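Local coordinates for protein OsmC family peroxiredoxin (Aquifex aeolicus, PDB 2E8E) that is of unproven function but probably reduces peroxides, as OsmC-type peroxiredoxins do, through a pair of redox-active cysteine thiols, at residues 89-95 / 126-132; 49-54 / 101-105; 35-39 / 78-83. One frame throughout, in Å; residues are numbered along the deposited sequence.

In the fold
Two of the three contacts are buried and one lies nearer the surface. Interaction 1 pairs the middle strand 80-90 in parallel with the outer strand 121-130 of the mixed sheet, so backbone hydrogen bonds dominate, with charged and indole groups finishing its outer side. Interactions 2 and 3 share helix 34-56: near one end it meets strand 80-90 through a methionine and a tyrosine, and further along it crosses helix 95-109 over an alanine. Both are mainly apolar, each with one hydroxyl-mediated hydrogen bond. Strand 80-90 serves interactions 1 and 3, whose centres lie about 28 Å apart. Interactions 1 and 2 touch through Val-93 on Leu-54 and Trp-126 on Val-102.

Interaction 1 (89-95 / 126-132); sequences AVGKVEE and WEVKWEE
Trp-126 and Glu-95 meet at a ring edge: the indole NE1 donates its N-H to Glu-95 OE2 at 2.8 Å, in a nearly straight bond of 173°. The oxygen lies in the ring plane and uses its anti lone pair, and carboxylate and indole are almost coplanar although the side chains cross at about a right angle. With CG lying between the backbone N and the carbonyl carbon (chi1 60°), the indole projects toward Glu-95, whose own chain bends at chi2 to meet it. A phenylalanine here would probably leave the Glu-95 carboxylate without its N-H mate and free to turn.

Trp-130 is engaged on a face instead. Lys-92 CA sits over its six-membered ring, 3.6 Å from the centroid and 8° off the normal, a CH-pi contact, while Lys-92 CB rests on CZ2. The same lysine bends at chi4 and reaches Glu-132, forming a rather long salt bridge of 3.5 Å between NZ and OE1. Val-90 CG1 packs 3.6 Å from Glu-131 CD, whose OE1 is held by Lys-62.

Between these groups runs a parallel ladder. Ala-89 O accepts Lys-129 N at 2.9 Å, and Gly-91 N donates to Lys-129 O at 3.0 Å. Gly-91 O also accepts Glu-131 N, but from above the carbonyl plane, where the chain turns a corner. Lys-92 then centres an inverse gamma turn.

Strand 80-90 is the middle strand of the mixed sheet, and Val-90 also bonds through its backbone to strand 60-72. Helix 95-109 starts just beyond the turn, Glu-94 holding its N-cap position, and its Leu-98 packs against both Ala-89 and Trp-126.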
loop_
_atom_site.group_PDB
_atom_site.type_symbol
_atom_site.label_atom_id
_atom_site.label_comp_id
_atom_site.label_asym_id
_atom_site.label_seq_id
_atom_site.Cartn_x
_atom_site.Cartn_y
_atom_site.Cartn_z
ATOM N N ALA A 89 15.368 14.088 -8.667
ATOM C CA ALA A 89 14.688 15.349 -8.929
ATOM C C ALA A 89 15.293 15.915 -10.206
ATOM O O ALA A 89 16.513 15.953 -10.352
ATOM C CB ALA A 89 14.888 16.319 -7.773
ATOM N N VAL A 90 14.435 16.341 -11.125
ATOM C CA VAL A 90 14.881 16.882 -12.404
ATOM C C VAL A 90 14.476 18.342 -12.528
ATOM O O VAL A 90 13.308 18.680 -12.340
ATOM C CB VAL A 90 14.251 16.093 -13.582
ATOM C CG1 VAL A 90 14.761 16.628 -14.910
ATOM C CG2 VAL A 90 14.560 14.606 -13.438
ATOM N N GLY A 91 15.443 19.204 -12.848
ATOM C CA GLY A 91 15.156 20.620 -12.999
ATOM C C GLY A 91 16.236 21.463 -12.349
ATOM O O GLY A 91 17.375 21.025 -12.220
ATOM N N LYS A 92 15.892 22.684 -11.955
ATOM C CA LYS A 92 16.855 23.547 -11.283
ATOM C C LYS A 92 16.664 23.245 -9.804
ATOM O O LYS A 92 16.049 24.018 -9.072
ATOM C CB LYS A 92 16.557 25.020 -11.568
ATOM C CG LYS A 92 16.683 25.421 -13.034
ATOM C CD LYS A 92 16.300 26.888 -13.221
ATOM C CE LYS A 92 16.297 27.307 -14.685
ATOM N NZ LYS A 92 17.659 27.320 -15.281
ATOM N N VAL A 93 17.178 22.095 -9.384
ATOM C CA VAL A 93 17.055 21.646 -8.005
ATOM C C VAL A 93 18.429 21.420 -7.391
ATOM O O VAL A 93 19.266 20.722 -7.958
ATOM C CB VAL A 93 16.260 20.316 -7.933
ATOM C CG1 VAL A 93 16.000 19.938 -6.483
ATOM C CG2 VAL A 93 14.957 20.450 -8.704
ATOM N N GLU A 94 18.657 22.017 -6.230
ATOM C CA GLU A 94 19.931 21.869 -5.542
ATOM C C GLU A 94 19.905 20.578 -4.735
ATOM O O GLU A 94 18.912 20.261 -4.081
ATOM C CB GLU A 94 20.165 23.067 -4.627
ATOM C CG GLU A 94 20.165 24.386 -5.382
ATOM C CD GLU A 94 20.106 25.583 -4.464
ATOM O OE1 GLU A 94 21.089 25.825 -3.732
ATOM O OE2 GLU A 94 19.070 26.278 -4.474
ATOM N N GLU A 95 20.999 19.829 -4.799
ATOM C CA GLU A 95 21.101 18.565 -4.088
ATOM C C GLU A 95 20.764 18.728 -2.605
ATOM O O GLU A 95 20.162 17.840 -2.001
ATOM C CB GLU A 95 22.512 17.993 -4.271
ATOM C CG GLU A 95 22.695 16.549 -3.817
ATOM C CD GLU A 95 23.216 16.444 -2.398
ATOM O OE1 GLU A 95 24.216 17.126 -2.086
ATOM O OE2 GLU A 95 22.639 15.675 -1.600
ATOM N N TRP A 126 19.400 9.519 -3.319
ATOM C CA TRP A 126 18.790 10.550 -4.140
ATOM C C TRP A 126 19.835 11.198 -5.023
ATOM O O TRP A 126 21.038 11.057 -4.795
ATOM C CB TRP A 126 18.130 11.605 -3.251
ATOM C CG TRP A 126 19.095 12.276 -2.325
ATOM C CD1 TRP A 126 19.900 13.344 -2.607
ATOM C CD2 TRP A 126 19.400 11.887 -0.982
ATOM N NE1 TRP A 126 20.690 13.641 -1.521
ATOM C CE2 TRP A 126 20.405 12.761 -0.511
ATOM C CE3 TRP A 126 18.925 10.879 -0.131
ATOM C CZ2 TRP A 126 20.943 12.661 0.775
ATOM C CZ3 TRP A 126 19.460 10.780 1.149
ATOM C CH2 TRP A 126 20.462 11.667 1.588
ATOM N N GLU A 127 19.366 11.907 -6.041
ATOM C CA GLU A 127 20.265 12.586 -6.952
ATOM C C GLU A 127 19.494 13.624 -7.741
ATOM O O GLU A 127 18.283 13.504 -7.941
ATOM C CB GLU A 127 20.921 11.591 -7.911
ATOM C CG GLU A 127 19.982 10.974 -8.928
ATOM C CD GLU A 127 20.705 10.060 -9.903
ATOM O OE1 GLU A 127 21.260 9.033 -9.458
ATOM O OE2 GLU A 127 20.723 10.369 -11.114
ATOM N N VAL A 128 20.204 14.653 -8.179
ATOM C CA VAL A 128 19.583 15.702 -8.958
ATOM C C VAL A 128 20.130 15.694 -10.370
ATOM O O VAL A 128 21.302 15.394 -10.601
ATOM C CB VAL A 128 19.847 17.094 -8.344
ATOM C CG1 VAL A 128 19.364 18.180 -9.293
ATOM C CG2 VAL A 128 19.147 17.214 -7.003
ATOM N N LYS A 129 19.252 15.995 -11.316
ATOM C CA LYS A 129 19.623 16.092 -12.712
ATOM C C LYS A 129 19.277 17.531 -13.033
ATOM O O LYS A 129 18.106 17.883 -13.179
ATOM C CB LYS A 129 18.798 15.127 -13.567
ATOM C CG LYS A 129 19.401 13.736 -13.679
ATOM C CD LYS A 129 20.711 13.778 -14.460
ATOM C CE LYS A 129 21.325 12.397 -14.605
ATOM N NZ LYS A 129 22.585 12.435 -15.405
ATOM N N TRP A 130 20.299 18.376 -13.101
ATOM C CA TRP A 130 20.079 19.782 -13.383
ATOM C C TRP A 130 19.657 19.984 -14.826
ATOM O O TRP A 130 20.422 19.716 -15.758
ATOM C CB TRP A 130 21.343 20.585 -13.087
ATOM C CG TRP A 130 21.089 22.047 -13.097
ATOM C CD1 TRP A 130 21.066 22.873 -14.187
ATOM C CD2 TRP A 130 20.758 22.861 -11.968
ATOM N NE1 TRP A 130 20.740 24.152 -13.804
ATOM C CE2 TRP A 130 20.547 24.173 -12.447
ATOM C CE3 TRP A 130 20.619 22.610 -10.596
ATOM C CZ2 TRP A 130 20.201 25.235 -11.602
ATOM C CZ3 TRP A 130 20.276 23.665 -9.754
ATOM C CH2 TRP A 130 20.072 24.961 -10.262
ATOM N N GLU A 131 18.433 20.465 -15.003
ATOM C CA GLU A 131 17.891 20.688 -16.332
ATOM C C GLU A 131 17.073 21.961 -16.439
ATOM O O GLU A 131 16.435 22.389 -15.477
ATOM C CB GLU A 131 17.009 19.508 -16.747
ATOM C CG GLU A 131 17.762 18.222 -16.984
ATOM C CD GLU A 131 16.946 17.217 -17.767
ATOM O OE1 GLU A 131 16.092 17.651 -18.572
ATOM O OE2 GLU A 131 17.174 16.001 -17.594
ATOM N N GLU A 132 17.100 22.561 -17.623
ATOM C CA GLU A 132 16.335 23.768 -17.889
ATOM C C GLU A 132 15.175 23.387 -18.801
ATOM O O GLU A 132 15.152 22.217 -19.249
ATOM C CB GLU A 132 17.206 24.822 -18.573
ATOM C CG GLU A 132 18.329 25.353 -17.699
ATOM C CD GLU A 132 19.143 26.433 -18.384
ATOM O OE1 GLU A 132 20.069 26.973 -17.743
ATOM O OE2 GLU A 132 18.857 26.739 -19.563
ATOM O OXT GLU A 132 14.312 24.252 -19.060
#

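Interaction 2 (49-54 / 101-105); sequences DVYHIL and AVKLS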
loop_
_atom_site.group_PDB
_atom_site.type_symbol
_atom_site.label_atom_id
_atom_site.label_comp_id
_atom_site.label_asym_id
_atom_site.label_seq_id
_atom_site.Cartn_x
_atom_site.Cartn_y
_atom_site.Cartn_z
ATOM N N ASP A 49 5.273 14.477 -0.159
ATOM C CA ASP A 49 6.045 15.282 0.792
ATOM C C ASP A 49 7.188 15.992 0.078
ATOM O O ASP A 49 7.409 17.193 0.257
ATOM C CB ASP A 49 6.681 14.421 1.890
ATOM C CG ASP A 49 5.669 13.695 2.755
ATOM O OD1 ASP A 49 4.576 14.238 3.022
ATOM O OD2 ASP A 49 5.996 12.573 3.195
ATOM N N VAL A 50 7.934 15.229 -0.715
ATOM C CA VAL A 50 9.074 15.777 -1.431
ATOM C C VAL A 50 8.648 16.894 -2.375
ATOM O O VAL A 50 9.305 17.934 -2.452
ATOM C CB VAL A 50 9.816 14.664 -2.203
ATOM C CG1 VAL A 50 10.915 15.262 -3.075
ATOM C CG2 VAL A 50 10.416 13.678 -1.210
ATOM N N TYR A 51 7.538 16.692 -3.077
ATOM C CA TYR A 51 7.047 17.708 -4.001
ATOM C C TYR A 51 6.770 19.014 -3.262
ATOM O O TYR A 51 7.256 20.078 -3.656
ATOM C CB TYR A 51 5.762 17.238 -4.682
ATOM C CG TYR A 51 5.195 18.246 -5.655
ATOM C CD1 TYR A 51 5.599 18.262 -6.990
ATOM C CD2 TYR A 51 4.268 19.201 -5.234
ATOM C CE1 TYR A 51 5.088 19.208 -7.886
ATOM C CE2 TYR A 51 3.754 20.149 -6.116
ATOM C CZ TYR A 51 4.166 20.147 -7.439
ATOM O OH TYR A 51 3.653 21.086 -8.309
ATOM N N HIS A 52 5.989 18.927 -2.192
ATOM C CA HIS A 52 5.636 20.102 -1.402
ATOM C C HIS A 52 6.832 20.805 -0.778
ATOM O O HIS A 52 6.888 22.032 -0.755
ATOM C CB HIS A 52 4.641 19.726 -0.305
ATOM C CG HIS A 52 3.281 19.383 -0.820
ATOM N ND1 HIS A 52 2.602 20.187 -1.710
ATOM C CD2 HIS A 52 2.465 18.334 -0.562
ATOM C CE1 HIS A 52 1.426 19.647 -1.979
ATOM N NE2 HIS A 52 1.318 18.523 -1.295
ATOM N N ILE A 53 7.787 20.031 -0.271
ATOM C CA ILE A 53 8.970 20.613 0.353
ATOM C C ILE A 53 9.858 21.296 -0.683
ATOM O O ILE A 53 10.315 22.420 -0.467
ATOM C CB ILE A 53 9.769 19.542 1.122
ATOM C CG1 ILE A 53 8.940 19.055 2.317
ATOM C CG2 ILE A 53 11.104 20.116 1.591
ATOM C CD1 ILE A 53 9.515 17.840 3.028
ATOM N N LEU A 54 10.096 20.628 -1.809
ATOM C CA LEU A 54 10.915 21.212 -2.866
ATOM C C LEU A 54 10.291 22.522 -3.336
ATOM O O LEU A 54 10.994 23.496 -3.614
ATOM C CB LEU A 54 11.041 20.250 -4.049
ATOM C CG LEU A 54 11.932 19.024 -3.843
ATOM C CD1 LEU A 54 12.003 18.218 -5.131
ATOM C CD2 LEU A 54 13.324 19.467 -3.424
ATOM N N ALA A 101 14.376 17.503 1.656
ATOM C CA ALA A 101 13.021 17.042 1.368
ATOM C C ALA A 101 12.901 15.544 1.626
ATOM O O ALA A 101 11.918 15.083 2.203
ATOM C CB ALA A 101 12.659 17.355 -0.080
ATOM N N VAL A 102 13.908 14.787 1.197
ATOM C CA VAL A 102 13.902 13.342 1.389
ATOM C C VAL A 102 14.007 12.961 2.865
ATOM O O VAL A 102 13.313 12.051 3.329
ATOM C CB VAL A 102 15.050 12.678 0.599
ATOM C CG1 VAL A 102 15.168 11.209 0.973
ATOM C CG2 VAL A 102 14.785 12.812 -0.898
ATOM N N LYS A 103 14.860 13.657 3.610
ATOM C CA LYS A 103 15.004 13.352 5.029
ATOM C C LYS A 103 13.763 13.723 5.833
ATOM O O LYS A 103 13.323 12.956 6.691
ATOM C CB LYS A 103 16.239 14.047 5.606
ATOM C CG LYS A 103 17.536 13.476 5.060
ATOM C CD LYS A 103 18.746 14.057 5.763
ATOM C CE LYS A 103 20.026 13.467 5.203
ATOM N NZ LYS A 103 20.003 11.978 5.240
ATOM N N LEU A 104 13.188 14.890 5.556
ATOM C CA LEU A 104 11.988 15.307 6.270
ATOM C C LEU A 104 10.848 14.335 5.993
ATOM O O LEU A 104 10.069 14.009 6.885
ATOM C CB LEU A 104 11.570 16.715 5.854
ATOM C CG LEU A 104 12.382 17.842 6.495
ATOM C CD1 LEU A 104 11.958 19.178 5.900
ATOM C CD2 LEU A 104 12.164 17.827 8.004
ATOM N N SER A 105 10.753 13.874 4.752
ATOM C CA SER A 105 9.701 12.937 4.390
ATOM C C SER A 105 9.886 11.591 5.084
ATOM O O SER A 105 9.005 11.130 5.812
ATOM C CB SER A 105 9.671 12.728 2.874
ATOM O OG SER A 105 8.689 11.763 2.522
#
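A chi1 of 177° swings Ser-105 OG opposite its backbone N, and one of -62° sets Asp-49 CG beside its own; these two settings bring hydroxyl and carboxylate together across the helix pair. Ser-105 OG donates to Asp-49 OD2 at 2.9 Å, meeting the anti lone pair, the one turned away from OD1. The approach is close enough to bring Ser-105 CB within 3.6 Å of Asp-49 CB. Ser-105 OG has a second hydrogen-bonding partner in Ser-46 OG, one turn earlier on the same helix as Asp-49, so a single hydroxyl joins two residues of that helix.

The apolar half of the contact gathers round Ala-101. Its CB points at the other helix and is met by Ile-53 CG2 at 3.6 Å, by Val-50 CG1 at 4.0 Å and by Leu-54 CD2, also at 4.0 Å. With no more than a methyl as side chain, Ala-101 lets the backbones come close here: Val-50 CA and Ala-101 CA are 5.0 Å apart. Ile-53 sends its other branch farther along, its CD1 lying 3.7 Å from Leu-104 CB.

The two short helical segments approach to 8.7 Å between axes, their directions 130° apart, and so cross steeply rather than lie side by side. Leu-54 continues the packing onto Val-61 and Ile-64 of strand 60-72, and Val-102 turns to Ile-124 and Trp-126 of strand 121-130; both helices therefore lie against the mixed sheet. Cys-110, just after helix 95-109, touches Asp-49 and Ser-105.

Interaction 3 (35-39 / 78-83); sequences MELLL and KIYEEI
Tyr-80 and Met-35 share one hydrogen bond, in which the phenol OH donates to the backbone carbonyl O of Met-35 at 2.7 Å. The hydroxyl comes from well above the carbonyl plane, 73° out of it. That same oxygen receives weak helical bonds from the N atoms of Leu-38 and Leu-39, so the phenol adds a further donor in the first turn of the helix.

Aromatic contacts come next. Met-35 bends at chi2 and chi3, which carries its methyl back over the tyrosine. CE sits above the middle of the ring, 3.5 Å from the centroid and 10° off the normal, in a CH-pi contact. Met-35 SD stands obliquely, 4.5 Å from the centroid of the Tyr-80 ring, and makes the pair a Met-aromatic contact as well. Tyr-80 thus holds Met-35 at two places, its hydroxyl on the backbone carbonyl and its ring face under the side-chain methyl.

Aliphatic packing completes the tyrosine's surroundings. Leu-38 CD2 lies at the ring edge, 4.1 Å from Tyr-80 CE2, and Leu-39 CD2 is 3.8 Å from that same carbon. Leu-39 CD2 also reaches Ile-83 CG2 at 4.1 Å, extending the apolar contact along the strand.

Glu-36 points away from this cluster and binds Ser-21 of the second subunit, close to a bound dithiothreitol. At Glu-81 and Glu-82, which both face Lys-71, strand 80-90 carries a classic beta bulge. The whole is a helix-on-sheet contact, packing the start of long helix 34-56 against the mixed sheet, consistent with the OsmC fold, in which a long helix lies across a sheet within a dimer.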
loop_
_atom_site.group_PDB
_atom_site.type_symbol
_atom_site.label_atom_id
_atom_site.label_comp_id
_atom_site.label_asym_id
_atom_site.label_seq_id
_atom_site.Cartn_x
_atom_site.Cartn_y
_atom_site.Cartn_z
ATOM N N MET A 35 1.655 -6.448 -3.121
ATOM C CA MET A 35 2.948 -6.014 -2.615
ATOM C C MET A 35 3.556 -4.915 -3.486
ATOM O O MET A 35 4.303 -4.071 -2.990
ATOM C CB MET A 35 3.886 -7.209 -2.460
ATOM C CG MET A 35 3.644 -7.968 -1.139
ATOM S SD MET A 35 4.220 -7.098 0.368
ATOM C CE MET A 35 5.874 -7.778 0.447
ATOM N N GLU A 36 3.242 -4.914 -4.780
ATOM C CA GLU A 36 3.735 -3.837 -5.631
ATOM C C GLU A 36 2.959 -2.581 -5.235
ATOM O O GLU A 36 3.515 -1.478 -5.213
ATOM C CB GLU A 36 3.522 -4.147 -7.120
ATOM C CG GLU A 36 4.538 -5.129 -7.678
ATOM C CD GLU A 36 4.374 -5.387 -9.166
ATOM O OE1 GLU A 36 3.478 -4.781 -9.796
ATOM O OE2 GLU A 36 5.149 -6.203 -9.704
ATOM N N LEU A 37 1.676 -2.747 -4.905
ATOM C CA LEU A 37 0.857 -1.611 -4.487
ATOM C C LEU A 37 1.376 -1.008 -3.183
ATOM O O LEU A 37 1.244 0.195 -2.958
ATOM C CB LEU A 37 -0.616 -2.016 -4.328
ATOM C CG LEU A 37 -1.381 -2.158 -5.647
ATOM C CD1 LEU A 37 -2.837 -2.509 -5.368
ATOM C CD2 LEU A 37 -1.295 -0.839 -6.422
ATOM N N LEU A 38 1.967 -1.831 -2.322
ATOM C CA LEU A 38 2.519 -1.293 -1.082
ATOM C C LEU A 38 3.667 -0.350 -1.445
ATOM O O LEU A 38 3.802 0.733 -0.869
ATOM C CB LEU A 38 3.032 -2.416 -0.164
ATOM C CG LEU A 38 3.834 -1.930 1.056
ATOM C CD1 LEU A 38 2.959 -1.006 1.904
ATOM C CD2 LEU A 38 4.308 -3.115 1.886
ATOM N N LEU A 39 4.498 -0.758 -2.402
ATOM C CA LEU A 39 5.612 0.096 -2.810
ATOM C C LEU A 39 5.069 1.381 -3.436
ATOM O O LEU A 39 5.634 2.461 -3.248
ATOM C CB LEU A 39 6.527 -0.632 -3.800
ATOM C CG LEU A 39 7.318 -1.819 -3.241
ATOM C CD1 LEU A 39 8.149 -2.427 -4.357
ATOM C CD2 LEU A 39 8.230 -1.367 -2.098
ATOM N N LYS A 78 6.053 -13.462 3.600
ATOM C CA LYS A 78 7.116 -12.991 2.724
ATOM C C LYS A 78 7.213 -11.474 2.641
ATOM O O LYS A 78 7.059 -10.878 1.576
ATOM C CB LYS A 78 6.933 -13.602 1.335
ATOM C CG LYS A 78 6.961 -15.132 1.367
ATOM C CD LYS A 78 6.923 -15.733 -0.024
ATOM C CE LYS A 78 7.104 -17.242 0.045
ATOM N NZ LYS A 78 7.122 -17.873 -1.303
ATOM N N ILE A 79 7.478 -10.859 3.787
ATOM C CA ILE A 79 7.608 -9.411 3.879
ATOM C C ILE A 79 8.874 -8.948 3.164
ATOM O O ILE A 79 9.740 -9.753 2.827
ATOM C CB ILE A 79 7.728 -8.960 5.350
ATOM C CG1 ILE A 79 8.973 -9.593 5.981
ATOM C CG2 ILE A 79 6.474 -9.348 6.128
ATOM C CD1 ILE A 79 9.255 -9.138 7.396
ATOM N N TYR A 80 8.978 -7.645 2.928
ATOM C CA TYR A 80 10.180 -7.095 2.314
ATOM C C TYR A 80 11.248 -7.013 3.401
ATOM O O TYR A 80 11.063 -6.318 4.400
ATOM C CB TYR A 80 9.933 -5.680 1.785
ATOM C CG TYR A 80 9.064 -5.602 0.555
ATOM C CD1 TYR A 80 9.390 -6.309 -0.601
ATOM C CD2 TYR A 80 7.931 -4.789 0.537
ATOM C CE1 TYR A 80 8.612 -6.202 -1.750
ATOM C CE2 TYR A 80 7.144 -4.677 -0.601
ATOM C CZ TYR A 80 7.491 -5.384 -1.742
ATOM O OH TYR A 80 6.722 -5.257 -2.871
ATOM N N GLU A 81 12.358 -7.719 3.222
ATOM C CA GLU A 81 13.426 -7.663 4.210
ATOM C C GLU A 81 14.235 -6.402 3.944
ATOM O O GLU A 81 14.940 -5.894 4.820
ATOM C CB GLU A 81 14.335 -8.889 4.102
ATOM C CG GLU A 81 13.600 -10.213 4.231
ATOM C CD GLU A 81 14.389 -11.252 5.007
ATOM O OE1 GLU A 81 15.570 -11.483 4.677
ATOM O OE2 GLU A 81 13.820 -11.842 5.949
ATOM N N GLU A 82 14.112 -5.895 2.725
ATOM C CA GLU A 82 14.832 -4.700 2.319
ATOM C C GLU A 82 14.018 -3.918 1.301
ATOM O O GLU A 82 13.365 -4.499 0.439
ATOM C CB GLU A 82 16.183 -5.093 1.709
ATOM C CG GLU A 82 16.881 -3.987 0.938
ATOM C CD GLU A 82 18.146 -4.464 0.243
ATOM O OE1 GLU A 82 18.394 -4.023 -0.897
ATOM O OE2 GLU A 82 18.894 -5.272 0.836
ATOM N N ILE A 83 14.039 -2.597 1.427
ATOM C CA ILE A 83 13.341 -1.735 0.483
ATOM C C ILE A 83 14.301 -0.618 0.115
ATOM O O ILE A 83 14.763 0.118 0.986
ATOM C CB ILE A 83 12.072 -1.089 1.085
ATOM C CG1 ILE A 83 11.068 -2.169 1.491
ATOM C CG2 ILE A 83 11.444 -0.145 0.050
ATOM C CD1 ILE A 83 9.773 -1.621 2.049
#